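PDB 4GI5: quinone reductase, which binds FAD and probably reduces quinones with electrons from NADH or NADPH. Local coordinates for residues D102-Q107 against W134-A140; L110-V116 against T163-R168; S151-W155 against I259-T263. All coordinates share one frame; numbering follows the deposited sequence.

Contact 1: residues D102-Q107 against W134-A140; sequences DIVAEQ and WIDRVYA
A tight bend at chi3 (67°) folds the chain of Arg137 so that its guanidinium closes end-on against the carboxylate of Asp102, whose CG stands between its own backbone N and carbonyl carbon. This joins two helices of the flavodoxin-like fold, 101-112 and 129-138, whose segments cross nearly at right angles, -97°, with axes 10.0 Å apart. Arg137 NH2 reaches both oxygens of Asp102, OD1 at 3.1 Å on its syn side, while NH1 bonds OD2 from above the carboxylate plane; the carboxylate and guanidinium planes are skewed, and NH2 forks between the two oxygens. Asp74 takes NH2 as well, and Ser100 holds Asp102 OD1. Over one face of the guanidinium lies Ile103 CD1, which also touches Arg137 O.

One turn further along, Glu106 bends at chi2 and presents OE1 to the indole edge of Trp134. Trp134 NE1 to Glu106 OE1 is 2.8 Å, a short and almost straight bond (177°); it lies in the ring plane and meets the anti side of the carboxylate. OE1 has a second partner in Ser59, and Lys109 pairs with OE2, which probably helps to keep this buried acid charged. Val138 CG2 fits between, 3.7 Å from Glu106 CB and over a face of the Trp134 ring.

Gln107 stretches past Val138 to the end of the helix. Its OE1 goes to Gln99, while Gln107 NE2 bonds Val138 O at 3.0 Å, joining Ala140 N on the same face of that carbonyl.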
loop_
_atom_site.group_PDB
_atom_site.type_symbol
_atom_site.label_atom_id
_atom_site.label_comp_id
_atom_site.label_asym_id
_atom_site.label_seq_id
_atom_site.Cartn_x
_atom_site.Cartn_y
_atom_site.Cartn_z
ATOM N N ASP B 102 -1.088 17.491 -15.183
ATOM C CA ASP B 102 -1.993 16.470 -14.554
ATOM C C ASP B 102 -1.996 16.602 -13.031
ATOM O O ASP B 102 -3.065 16.588 -12.413
ATOM C CB ASP B 102 -1.632 15.033 -15.056
ATOM C CG ASP B 102 -0.256 14.575 -14.739
ATOM O OD1 ASP B 102 0.747 15.347 -14.526
ATOM O OD2 ASP B 102 -0.060 13.314 -14.815
ATOM N N ILE B 103 -0.815 16.734 -12.450
ATOM C CA ILE B 103 -0.648 16.941 -10.997
ATOM C C ILE B 103 -1.348 18.169 -10.530
ATOM O O ILE B 103 -2.119 18.175 -9.567
ATOM C CB ILE B 103 0.830 16.914 -10.607
ATOM C CG1 ILE B 103 1.420 15.540 -10.866
ATOM C CG2 ILE B 103 1.033 17.405 -9.160
ATOM C CD1 ILE B 103 2.943 15.400 -10.733
ATOM N N VAL B 104 -1.103 19.260 -11.246
ATOM C CA VAL B 104 -1.679 20.547 -10.823
ATOM C C VAL B 104 -3.201 20.469 -10.832
ATOM O O VAL B 104 -3.870 20.913 -9.913
ATOM C CB VAL B 104 -1.190 21.663 -11.808
ATOM C CG1 VAL B 104 -1.953 22.979 -11.537
ATOM C CG2 VAL B 104 0.276 21.884 -11.640
ATOM N N ALA B 105 -3.807 19.847 -11.818
ATOM C CA ALA B 105 -5.276 19.761 -11.895
ATOM C C ALA B 105 -5.876 18.939 -10.757
ATOM O O ALA B 105 -6.917 19.290 -10.200
ATOM C CB ALA B 105 -5.685 19.192 -13.264
ATOM N N GLU B 106 -5.150 17.877 -10.363
ATOM C CA GLU B 106 -5.598 17.135 -9.156
ATOM C C GLU B 106 -5.511 17.914 -7.878
ATOM O O GLU B 106 -6.382 17.829 -7.020
ATOM C CB GLU B 106 -4.868 15.797 -9.065
ATOM C CG GLU B 106 -5.081 14.835 -10.270
ATOM C CD GLU B 106 -6.502 14.524 -10.485
ATOM O OE1 GLU B 106 -7.219 13.998 -9.580
ATOM O OE2 GLU B 106 -7.034 14.907 -11.630
ATOM N N GLN B 107 -4.412 18.649 -7.708
ATOM C CA GLN B 107 -4.248 19.451 -6.551
ATOM C C GLN B 107 -5.375 20.512 -6.466
ATOM O O GLN B 107 -5.960 20.741 -5.398
ATOM C CB GLN B 107 -2.895 20.137 -6.532
ATOM C CG GLN B 107 -1.755 19.130 -6.462
ATOM C CD GLN B 107 -0.392 19.717 -6.444
ATOM O OE1 GLN B 107 -0.160 20.875 -6.850
ATOM N NE2 GLN B 107 0.570 18.880 -6.094
ATOM N N TRP B 134 -1.417 8.111 -7.950
ATOM C CA TRP B 134 -2.060 9.353 -7.651
ATOM C C TRP B 134 -1.571 9.968 -6.345
ATOM O O TRP B 134 -1.136 11.129 -6.319
ATOM C CB TRP B 134 -3.526 9.214 -7.735
ATOM C CG TRP B 134 -4.346 10.419 -7.546
ATOM C CD1 TRP B 134 -4.895 11.218 -8.608
ATOM C CD2 TRP B 134 -4.752 11.058 -6.347
ATOM N NE1 TRP B 134 -5.663 12.247 -8.061
ATOM C CE2 TRP B 134 -5.534 12.226 -6.711
ATOM C CE3 TRP B 134 -4.518 10.809 -4.977
ATOM C CZ2 TRP B 134 -6.074 13.071 -5.751
ATOM C CZ3 TRP B 134 -5.086 11.672 -4.016
ATOM C CH2 TRP B 134 -5.883 12.766 -4.440
ATOM N N ILE B 135 -1.526 9.158 -5.287
ATOM C CA ILE B 135 -0.958 9.619 -4.028
ATOM C C ILE B 135 0.451 10.083 -4.245
ATOM O O ILE B 135 0.846 11.214 -3.847
ATOM C CB ILE B 135 -1.055 8.556 -2.923
ATOM C CG1 ILE B 135 -2.505 8.253 -2.631
ATOM C CG2 ILE B 135 -0.237 8.960 -1.695
ATOM C CD1 ILE B 135 -3.180 9.294 -1.753
ATOM N N ASP B 136 1.313 9.238 -4.810
ATOM C CA ASP B 136 2.732 9.543 -4.878
ATOM C C ASP B 136 2.995 10.833 -5.648
ATOM O O ASP B 136 3.876 11.571 -5.266
ATOM C CB ASP B 136 3.482 8.455 -5.645
ATOM C CG ASP B 136 3.641 7.106 -4.871
ATOM O OD1 ASP B 136 3.302 7.033 -3.691
ATOM O OD2 ASP B 136 3.905 6.100 -5.620
ATOM N N ARG B 137 2.250 11.043 -6.704
ATOM C CA ARG B 137 2.477 12.190 -7.594
ATOM C C ARG B 137 1.744 13.457 -7.191
ATOM O O ARG B 137 2.273 14.563 -7.407
ATOM C CB ARG B 137 2.225 11.805 -9.027
ATOM C CG ARG B 137 3.175 10.772 -9.544
ATOM C CD ARG B 137 2.911 10.193 -10.960
ATOM N NE ARG B 137 3.124 11.315 -11.931
ATOM C CZ ARG B 137 2.150 11.920 -12.623
ATOM N NH1 ARG B 137 0.849 11.579 -12.562
ATOM N NH2 ARG B 137 2.504 13.030 -13.345
ATOM N N VAL B 138 0.563 13.345 -6.639
ATOM C CA VAL B 138 -0.234 14.534 -6.300
ATOM C C VAL B 138 0.207 15.115 -4.944
ATOM O O VAL B 138 0.140 16.308 -4.708
ATOM C CB VAL B 138 -1.706 14.203 -6.287
ATOM C CG1 VAL B 138 -2.619 15.297 -5.786
ATOM C CG2 VAL B 138 -2.128 13.785 -7.687
ATOM N N TYR B 139 0.648 14.233 -4.008
ATOM C CA TYR B 139 0.925 14.663 -2.649
ATOM C C TYR B 139 2.313 15.259 -2.579
ATOM O O TYR B 139 3.261 14.678 -2.048
ATOM C CB TYR B 139 0.793 13.451 -1.672
ATOM C CG TYR B 139 -0.542 13.222 -1.113
ATOM C CD1 TYR B 139 -1.709 13.685 -1.723
ATOM C CD2 TYR B 139 -0.694 12.407 0.041
ATOM C CE1 TYR B 139 -2.963 13.489 -1.219
ATOM C CE2 TYR B 139 -1.955 12.190 0.570
ATOM C CZ TYR B 139 -3.105 12.769 0.028
ATOM O OH TYR B 139 -4.278 12.477 0.645
ATOM N N ALA B 140 2.477 16.428 -3.161
ATOM C CA ALA B 140 3.791 17.076 -3.249
ATOM C C ALA B 140 4.359 17.679 -1.928
ATOM O O ALA B 140 3.623 18.008 -1.005
ATOM C CB ALA B 140 3.663 18.230 -4.311
#

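Contact 2: residues L110-V116 against T163-R168; sequences LLWADTV and TFVGKR
Lys167 sends its long side chain across to the end of helix 101-112 and ties that helix to the loop leading into strand 168-174, in the parallel sheet of the flavodoxin-like fold. The chain runs extended as far as CE, with CG beside the backbone N (chi1 -57°), and then turns at chi4 (-72°), which swings NZ in among the carbonyls at and just beyond the helix end. Ala113 O takes Lys167 NZ at 2.7 Å, nearly in line with its C=O bond. Leu111 O receives Lys167 NZ at 3.0 Å from above the carbonyl plane, and a weak bond to Leu110 O makes the third. A positive charge placed at the C-terminal end of a helix probably also gains from the helix dipole. The methylenes of the same chain lie along this backbone, CB against Asp114 O and CD against Ala113 O.

Next to the lysine in the chain, the two segments join as neighbouring parallel strands. Arg168 N bonds Asp114 O, Val116 N bonds Arg168 O, and Thr115 pairs with Arg168 between them. Their side chains run side by side in the same direction, though Arg168 continues away to the carbonyls of Leu241 and Thr244. Gly166, at a backbone conformation that calls for glycine, belongs to the type II turn from Phe164 to Lys167 that delivers the strand.

On the apolar side, the Phe164 ring comes obliquely against Leu110, with Phe164 CZ 4.0 Å from Leu110 CD1, and is backed by Phe143 and Phe208. Farther out, Leu111 CD2 rests on the methyl CG2 of Thr163, 3.8 Å away, while Thr163 OG1 turns to the carbonyl of Phe143.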
loop_
_atom_site.group_PDB
_atom_site.type_symbol
_atom_site.label_atom_id
_atom_site.label_comp_id
_atom_site.label_asym_id
_atom_site.label_seq_id
_atom_site.Cartn_x
_atom_site.Cartn_y
_atom_site.Cartn_z
ATOM N N LEU B 110 -8.582 18.897 -5.200
ATOM C CA LEU B 110 -8.569 18.683 -3.795
ATOM C C LEU B 110 -8.846 19.996 -3.048
ATOM O O LEU B 110 -9.517 19.982 -2.044
ATOM C CB LEU B 110 -7.165 18.160 -3.390
ATOM C CG LEU B 110 -6.951 16.708 -3.768
ATOM C CD1 LEU B 110 -5.464 16.402 -3.711
ATOM C CD2 LEU B 110 -7.658 15.791 -2.811
ATOM N N LEU B 111 -8.219 21.071 -3.478
ATOM C CA LEU B 111 -8.502 22.389 -2.837
ATOM C C LEU B 111 -9.961 22.822 -2.975
ATOM O O LEU B 111 -10.552 23.359 -2.024
ATOM C CB LEU B 111 -7.550 23.448 -3.370
ATOM C CG LEU B 111 -6.042 23.264 -3.054
ATOM C CD1 LEU B 111 -5.202 24.313 -3.726
ATOM C CD2 LEU B 111 -5.796 23.215 -1.572
ATOM N N TRP B 112 -10.582 22.490 -4.105
ATOM C CA TRP B 112 -12.003 22.770 -4.335
ATOM C C TRP B 112 -12.921 22.008 -3.452
ATOM O O TRP B 112 -13.960 22.491 -2.977
ATOM C CB TRP B 112 -12.248 22.482 -5.840
ATOM C CG TRP B 112 -13.704 22.424 -6.257
ATOM C CD1 TRP B 112 -14.502 23.501 -6.707
ATOM C CD2 TRP B 112 -14.538 21.265 -6.296
ATOM N NE1 TRP B 112 -15.764 23.054 -6.994
ATOM C CE2 TRP B 112 -15.846 21.699 -6.755
ATOM C CE3 TRP B 112 -14.323 19.916 -6.054
ATOM C CZ2 TRP B 112 -16.917 20.828 -6.883
ATOM C CZ3 TRP B 112 -15.417 19.042 -6.125
ATOM C CH2 TRP B 112 -16.697 19.483 -6.601
ATOM N N ALA B 113 -12.616 20.700 -3.233
ATOM C CA ALA B 113 -13.479 19.817 -2.493
ATOM C C ALA B 113 -13.588 20.060 -1.012
ATOM O O ALA B 113 -12.616 20.411 -0.349
ATOM C CB ALA B 113 -13.048 18.325 -2.727
ATOM N N ASP B 114 -14.793 19.830 -0.469
ATOM C CA ASP B 114 -15.021 19.752 0.965
ATOM C C ASP B 114 -14.864 18.299 1.456
ATOM O O ASP B 114 -14.607 18.076 2.624
ATOM C CB ASP B 114 -16.572 20.043 1.291
ATOM C CG ASP B 114 -16.987 21.418 0.917
ATOM O OD1 ASP B 114 -16.212 22.325 1.337
ATOM O OD2 ASP B 114 -17.992 21.599 0.168
ATOM N N THR B 115 -15.174 17.330 0.582
ATOM C CA THR B 115 -15.193 15.931 0.938
ATOM C C THR B 115 -14.571 15.149 -0.207
ATOM O O THR B 115 -14.839 15.409 -1.401
ATOM C CB THR B 115 -16.667 15.440 1.092
ATOM O OG1 THR B 115 -17.283 16.127 2.218
ATOM C CG2 THR B 115 -16.715 13.991 1.450
ATOM N N VAL B 116 -13.694 14.240 0.121
ATOM C CA VAL B 116 -12.952 13.486 -0.858
ATOM C C VAL B 116 -13.146 12.006 -0.586
ATOM O O VAL B 116 -12.905 11.528 0.550
ATOM C CB VAL B 116 -11.459 13.793 -0.798
ATOM C CG1 VAL B 116 -10.670 13.075 -1.901
ATOM C CG2 VAL B 116 -11.220 15.280 -1.009
ATOM N N THR B 163 -2.743 20.930 4.737
ATOM C CA THR B 163 -3.486 21.565 3.681
ATOM C C THR B 163 -4.919 21.187 3.670
ATOM O O THR B 163 -5.763 22.009 3.269
ATOM C CB THR B 163 -2.777 21.298 2.316
ATOM O OG1 THR B 163 -1.479 21.862 2.413
ATOM C CG2 THR B 163 -3.481 21.922 1.143
ATOM N N PHE B 164 -5.276 19.974 4.148
ATOM C CA PHE B 164 -6.609 19.471 4.040
ATOM C C PHE B 164 -7.479 19.646 5.287
ATOM O O PHE B 164 -8.572 19.128 5.373
ATOM C CB PHE B 164 -6.683 18.019 3.484
ATOM C CG PHE B 164 -5.837 17.808 2.209
ATOM C CD1 PHE B 164 -5.803 18.762 1.199
ATOM C CD2 PHE B 164 -5.146 16.624 2.039
ATOM C CE1 PHE B 164 -4.990 18.624 0.095
ATOM C CE2 PHE B 164 -4.429 16.409 0.897
ATOM C CZ PHE B 164 -4.287 17.417 -0.067
ATOM N N VAL B 165 -6.977 20.389 6.263
ATOM C CA VAL B 165 -7.761 20.657 7.468
ATOM C C VAL B 165 -9.115 21.284 7.068
ATOM O O VAL B 165 -9.151 22.181 6.202
ATOM C CB VAL B 165 -7.025 21.611 8.425
ATOM C CG1 VAL B 165 -7.961 22.017 9.577
ATOM C CG2 VAL B 165 -5.923 20.910 9.070
ATOM N N GLY B 166 -10.160 20.819 7.694
ATOM C CA GLY B 166 -11.513 21.287 7.360
ATOM C C GLY B 166 -12.214 20.435 6.352
ATOM O O GLY B 166 -13.405 20.690 6.014
ATOM N N LYS B 167 -11.479 19.481 5.743
ATOM C CA LYS B 167 -12.105 18.629 4.705
ATOM C C LYS B 167 -12.283 17.294 5.326
ATOM O O LYS B 167 -11.631 16.952 6.324
ATOM C CB LYS B 167 -11.208 18.458 3.449
ATOM C CG LYS B 167 -10.808 19.739 2.794
ATOM C CD LYS B 167 -9.938 19.577 1.567
ATOM C CE LYS B 167 -9.318 20.889 1.074
ATOM N NZ LYS B 167 -10.382 21.705 0.471
ATOM N N ARG B 168 -13.181 16.486 4.757
ATOM C CA ARG B 168 -13.477 15.094 5.234
ATOM C C ARG B 168 -13.074 14.153 4.090
ATOM O O ARG B 168 -13.094 14.520 2.934
ATOM C CB ARG B 168 -14.970 14.924 5.493
ATOM C CG ARG B 168 -15.395 15.624 6.781
ATOM C CD ARG B 168 -16.965 15.599 7.000
ATOM N NE ARG B 168 -17.077 15.845 8.494
ATOM C CZ ARG B 168 -17.751 15.140 9.419
ATOM N NH1 ARG B 168 -18.593 14.126 9.123
ATOM N NH2 ARG B 168 -17.615 15.488 10.696
#

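Contact 3: residues S151-W155 against I259-T263; sequences SDRHW and IPSLT
Pro260 lays its CB squarely over the six-membered ring of Trp155, 3.7 Å from the ring centroid and just 6° off the normal, a clear CH-pi contact. The peptide bond before Pro260 is cis. It joins the proline to Ile259, and both side chains meet the same indole: Ile259 CG2 comes obliquely to Trp155 CE3 at 3.9 Å. Leu262 crosses the tryptophan at about a right angle and straddles its base, CD1 near Trp155 CD1 and CD2 near CB.

The contact joins two hairpin ends at the periphery of the protein. Residues 151-155 span the turn of the small antiparallel pair 150-151 and 154-155, where Ser151 N bonds His154 O; residues 259-263 link strands 257-258 and 263-264. Ile259 plugs into the first turn through both branches. Ile259 CG2, anti to the backbone N, packs on Asp152 O at 3.3 Å, while the extended CG1 arm carries Ile259 CD1 to the carbonyl carbon of Arg153, 3.4 Å away.

Away from the indole the packing thins. Asp152 and Arg153 are exposed to solvent, and both residues touch a crystal neighbour; a glycerol, probably from the crystallisation liquor, bonds Ile259 N. Toward the dimer partner, Pro260 packs on Trp178 of the second subunit, whose His181 NE2 bonds Pro260 O.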
loop_
_atom_site.group_PDB
_atom_site.type_symbol
_atom_site.label_atom_id
_atom_site.label_comp_id
_atom_site.label_asym_id
_atom_site.label_seq_id
_atom_site.Cartn_x
_atom_site.Cartn_y
_atom_site.Cartn_z
ATOM N N SER B 151 10.216 22.296 15.512
ATOM C CA SER B 151 10.635 23.063 16.688
ATOM C C SER B 151 10.428 22.299 17.920
ATOM O O SER B 151 10.269 21.078 17.921
ATOM C CB SER B 151 9.827 24.331 16.688
ATOM O OG SER B 151 8.465 24.143 16.863
ATOM N N ASP B 152 10.518 22.965 19.087
ATOM C CA ASP B 152 10.366 22.223 20.298
ATOM C C ASP B 152 9.134 21.376 20.415
ATOM O O ASP B 152 9.235 20.218 20.842
ATOM C CB ASP B 152 10.419 23.282 21.480
ATOM C CG ASP B 152 10.189 22.770 22.835
ATOM O OD1 ASP B 152 10.466 21.589 23.211
ATOM O OD2 ASP B 152 9.670 23.625 23.686
ATOM N N ARG B 153 7.961 21.940 20.152
ATOM C CA ARG B 153 6.685 21.277 20.337
ATOM C C ARG B 153 5.881 21.227 19.060
ATOM O O ARG B 153 4.622 21.184 19.114
ATOM C CB ARG B 153 5.889 21.864 21.571
ATOM C CG ARG B 153 6.652 21.462 22.823
ATOM C CD ARG B 153 5.930 21.738 24.161
ATOM N NE ARG B 153 5.262 23.016 24.165
ATOM C CZ ARG B 153 4.515 23.431 25.215
ATOM N NH1 ARG B 153 4.518 22.692 26.289
ATOM N NH2 ARG B 153 3.906 24.601 25.194
ATOM N N HIS B 154 6.563 21.249 17.894
ATOM C CA HIS B 154 5.810 21.120 16.678
ATOM C C HIS B 154 6.707 20.421 15.655
ATOM O O HIS B 154 7.871 20.787 15.554
ATOM C CB HIS B 154 5.445 22.514 16.132
ATOM C CG HIS B 154 4.405 22.539 15.066
ATOM N ND1 HIS B 154 3.072 22.706 15.356
ATOM C CD2 HIS B 154 4.491 22.560 13.724
ATOM C CE1 HIS B 154 2.371 22.706 14.239
ATOM N NE2 HIS B 154 3.220 22.636 13.237
ATOM N N TRP B 155 6.197 19.436 14.957
ATOM C CA TRP B 155 7.138 18.694 14.054
ATOM C C TRP B 155 6.509 18.501 12.643
ATOM O O TRP B 155 6.100 17.358 12.242
ATOM C CB TRP B 155 7.559 17.394 14.677
ATOM C CG TRP B 155 8.887 16.882 14.212
ATOM C CD1 TRP B 155 9.122 15.880 13.249
ATOM C CD2 TRP B 155 10.143 17.393 14.579
ATOM N NE1 TRP B 155 10.463 15.747 13.075
ATOM C CE2 TRP B 155 11.119 16.674 13.842
ATOM C CE3 TRP B 155 10.578 18.453 15.406
ATOM C CZ2 TRP B 155 12.489 16.971 13.934
ATOM C CZ3 TRP B 155 11.955 18.694 15.537
ATOM C CH2 TRP B 155 12.893 17.918 14.790
ATOM N N ILE B 259 7.899 15.280 21.450
ATOM C CA ILE B 259 8.488 15.814 20.274
ATOM C C ILE B 259 9.980 16.026 20.622
ATOM O O ILE B 259 10.295 16.656 21.602
ATOM C CB ILE B 259 7.764 17.089 19.791
ATOM C CG1 ILE B 259 6.246 16.739 19.450
ATOM C CG2 ILE B 259 8.518 17.789 18.650
ATOM C CD1 ILE B 259 5.407 17.859 19.005
ATOM N N PRO B 260 10.904 15.578 19.804
ATOM C CA PRO B 260 10.721 14.970 18.419
ATOM C C PRO B 260 10.724 13.473 18.321
ATOM O O PRO B 260 10.733 12.988 17.148
ATOM C CB PRO B 260 11.932 15.521 17.641
ATOM C CG PRO B 260 12.988 15.518 18.756
ATOM C CD PRO B 260 12.331 15.854 20.055
ATOM N N SER B 261 10.631 12.756 19.424
ATOM C CA SER B 261 10.590 11.270 19.359
ATOM C C SER B 261 9.253 10.829 18.708
ATOM O O SER B 261 9.196 9.760 18.145
ATOM C CB SER B 261 10.784 10.612 20.693
ATOM O OG SER B 261 9.724 10.892 21.554
ATOM N N LEU B 262 8.205 11.686 18.789
ATOM C CA LEU B 262 6.832 11.420 18.301
ATOM C C LEU B 262 6.299 10.117 18.830
ATOM O O LEU B 262 5.652 9.339 18.130
ATOM C CB LEU B 262 6.812 11.462 16.762
ATOM C CG LEU B 262 7.414 12.673 16.093
ATOM C CD1 LEU B 262 7.237 12.640 14.582
ATOM C CD2 LEU B 262 6.906 13.966 16.707
ATOM N N THR B 263 6.510 9.876 20.121
ATOM C CA THR B 263 5.962 8.740 20.808
ATOM C C THR B 263 4.848 9.185 21.748
ATOM O O THR B 263 4.939 10.299 22.309
ATOM C CB THR B 263 7.026 7.912 21.619
ATOM O OG1 THR B 263 7.705 8.796 22.513
ATOM C CG2 THR B 263 8.082 7.364 20.641
#

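In the fold
From the N terminus, helix 101-112 enters contact 1 first, and its last turn then serves contact 2. Contact 1 closes over strand 115-121 when helix 129-138 packs back on the earlier helix. Contact 2 opens before that helix arrives and closes at 163-168, where the chain enters strand 168-174, so the two loops cross; they also touch, Leu110 CD1 lying 3.7 Å from both Val138 CG1 and Trp134 CH2. Contact 3 opens within the second loop and closes about a hundred residues later, crossing contact 2 but following contact 1 in series. Contact 3, its centre about 28 Å from that of contact 1, joins the late hairpin to the earlier peripheral one; contacts 1 and 3 both reach the second subunit.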